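Long-range contact in cupin 2, conserved barrel (Desulfitobacterium hafniense, PDB 2OZJ), which is of unknown function but belongs to the cupin superfamily, whose members share a conserved beta-barrel domain: residues G67-T72 / G100-L105. Sequence-based numbering, arbitrary orientation. Where two conformers were deposited one is given.
Sequences GEAVIT and GRFKML
Phe102 lays its ring against Ala69 of strand 68-73. Its CB begins the contact: Phe102 CB is 3.5 Å from Glu68 O and 3.9 Å from Gly67 CA. CG is placed between the backbone N and the carbonyl carbon (chi1 80°), which turns one ring face toward Glu68 O and the methyl of Ala69. CG and CD1 stay near Glu68 O, which approaches the ring obliquely. Farther out, CD2 and CE2 face the methyl of Ala69, and Ala69 CB is 3.8 Å from Phe102 CE2. This is a CH-pi contact over one ring face: Ala69 CB is 4.0 Å from the Phe102 centroid, 18° off the ring normal and displaced toward the rim. Phe45 meets the same ring edge-to-face. The two segments belong to different sheets of the cupin barrel. Strand 102-109 runs between strands 38-46 and 60-65, while strand 68-73 pairs with 76-80 and 95-98. The chain turns a corner in both segments, at Gly67 and at Gly100-Arg101, and the buried ring packs where the two sheets meet. A water bridges the two backbones beside it. It accepts from Glu68 N and donates to Arg101 O, the latter bond being unusually short. Gly67 CA also meets Arg101 O in a CA-H...O contact at 3.5 Å, with 148° at the hydrogen.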
loop_
_atom_site.group_PDB
_atom_site.type_symbol
_atom_site.label_atom_id
_atom_site.label_comp_id
_atom_site.label_asym_id
_atom_site.label_seq_id
_atom_site.Cartn_x
_atom_site.Cartn_y
_atom_site.Cartn_z
ATOM N N GLY A 67 -11.513 -5.819 8.573
ATOM C CA GLY A 67 -12.330 -5.130 9.566
ATOM C C GLY A 67 -12.808 -3.778 9.092
ATOM O O GLY A 67 -12.600 -3.383 7.942
ATOM N N GLU A 68 -13.485 -3.080 9.983
ATOM C CA GLU A 68 -14.040 -1.771 9.702
ATOM C C GLU A 68 -13.468 -0.757 10.665
ATOM O O GLU A 68 -13.068 -1.108 11.787
ATOM C CB GLU A 68 -15.552 -1.818 9.841
ATOM C CG GLU A 68 -16.185 -2.681 8.805
ATOM C CD GLU A 68 -17.667 -2.695 8.924
ATOM O OE1 GLU A 68 -18.317 -1.700 8.530
ATOM O OE2 GLU A 68 -18.168 -3.714 9.422
ATOM N N ALA A 69 -13.450 0.493 10.218
ATOM C CA ALA A 69 -12.892 1.603 10.975
ATOM C C ALA A 69 -13.700 2.871 10.700
ATOM O O ALA A 69 -14.551 2.907 9.807
ATOM C CB ALA A 69 -11.421 1.818 10.598
ATOM N N VAL A 70 -13.416 3.905 11.483
ATOM C CA VAL A 70 -14.029 5.213 11.320
ATOM C C VAL A 70 -12.942 6.249 11.510
ATOM O O VAL A 70 -12.152 6.147 12.458
ATOM C CB VAL A 70 -15.143 5.468 12.360
ATOM C CG1 VAL A 70 -15.779 6.842 12.151
ATOM C CG2 VAL A 70 -16.191 4.381 12.286
ATOM N N ILE A 71 -12.876 7.227 10.614
ATOM C CA ILE A 71 -11.948 8.326 10.759
ATOM C C ILE A 71 -12.718 9.592 11.048
ATOM O O ILE A 71 -13.725 9.882 10.402
ATOM C CB ILE A 71 -11.072 8.578 9.522
ATOM C CG1 ILE A 71 -10.221 7.374 9.223
ATOM C CG2 ILE A 71 -10.133 9.726 9.796
ATOM C CD1 ILE A 71 -9.250 7.574 7.981
ATOM N N THR A 72 -12.234 10.351 12.030
ATOM C CA THR A 72 -12.879 11.594 12.468
ATOM C C THR A 72 -11.998 12.801 12.199
ATOM O O THR A 72 -10.836 12.779 12.586
ATOM C CB THR A 72 -13.137 11.547 14.008
ATOM O OG1 THR A 72 -14.068 10.506 14.304
ATOM C CG2 THR A 72 -13.698 12.855 14.519
ATOM N N GLY A 100 -15.063 -2.500 15.950
ATOM C CA GLY A 100 -14.512 -3.816 16.228
ATOM C C GLY A 100 -13.038 -3.867 15.865
ATOM O O GLY A 100 -12.353 -2.837 15.793
ATOM N N ARG A 101 -12.546 -5.082 15.666
ATOM C CA ARG A 101 -11.162 -5.308 15.292
ATOM C C ARG A 101 -10.906 -4.890 13.836
ATOM O O ARG A 101 -11.773 -5.016 12.981
ATOM C CB ARG A 101 -10.799 -6.783 15.445
ATOM C CG ARG A 101 -10.783 -7.276 16.880
ATOM C CD ARG A 101 -11.391 -8.669 16.998
ATOM N NE ARG A 101 -10.384 -9.720 16.880
ATOM C CZ ARG A 101 -9.982 -10.511 17.880
ATOM N NH1 ARG A 101 -10.489 -10.410 19.116
ATOM N NH2 ARG A 101 -9.062 -11.437 17.634
ATOM N N PHE A 102 -9.736 -4.343 13.566
ATOM C CA PHE A 102 -9.334 -4.076 12.184
ATOM C C PHE A 102 -7.812 -4.059 12.035
ATOM O O PHE A 102 -7.068 -3.988 13.010
ATOM C CB PHE A 102 -9.984 -2.779 11.613
ATOM C CG PHE A 102 -9.315 -1.525 12.040
ATOM C CD1 PHE A 102 -9.353 -1.123 13.364
ATOM C CD2 PHE A 102 -8.616 -0.752 11.117
ATOM C CE1 PHE A 102 -8.718 0.024 13.776
ATOM C CE2 PHE A 102 -7.983 0.389 11.528
ATOM C CZ PHE A 102 -8.020 0.779 12.847
ATOM N N LYS A 103 -7.389 -4.148 10.778
ATOM C CA LYS A 103 -6.024 -4.084 10.402
ATOM C C LYS A 103 -5.886 -3.045 9.303
ATOM O O LYS A 103 -6.742 -2.954 8.410
ATOM C CB LYS A 103 -5.565 -5.419 9.849
ATOM C CG LYS A 103 -5.630 -6.582 10.812
ATOM C CD LYS A 103 -5.256 -7.875 10.091
ATOM C CE LYS A 103 -5.458 -9.105 10.983
ATOM N NZ LYS A 103 -5.127 -10.369 10.255
HETATM N N MSE A 104 -4.841 -2.233 9.364
HETATM C CA MSE A 104 -4.587 -1.257 8.306
HETATM C C MSE A 104 -3.118 -1.088 7.968
HETATM O O MSE A 104 -2.235 -1.350 8.783
HETATM C CB MSE A 104 -5.156 0.105 8.702
HETATM C CG MSE A 104 -4.409 0.741 9.821
HETATM SE SE MSE A 104 -4.977 2.532 10.202
HETATM C CE MSE A 104 -4.083 2.630 11.898
ATOM N N LEU A 105 -2.878 -0.598 6.754
ATOM C CA LEU A 105 -1.581 -0.096 6.313
ATOM C C LEU A 105 -1.625 1.419 6.350
ATOM O O LEU A 105 -2.585 2.017 5.892
ATOM C CB LEU A 105 -1.309 -0.560 4.878
ATOM C CG LEU A 105 -0.074 -0.012 4.154
ATOM C CD1 LEU A 105 1.189 -0.592 4.715
ATOM C CD2 LEU A 105 -0.214 -0.300 2.669
HETATM O O HOH W 1 -14.164 -4.770 12.482
#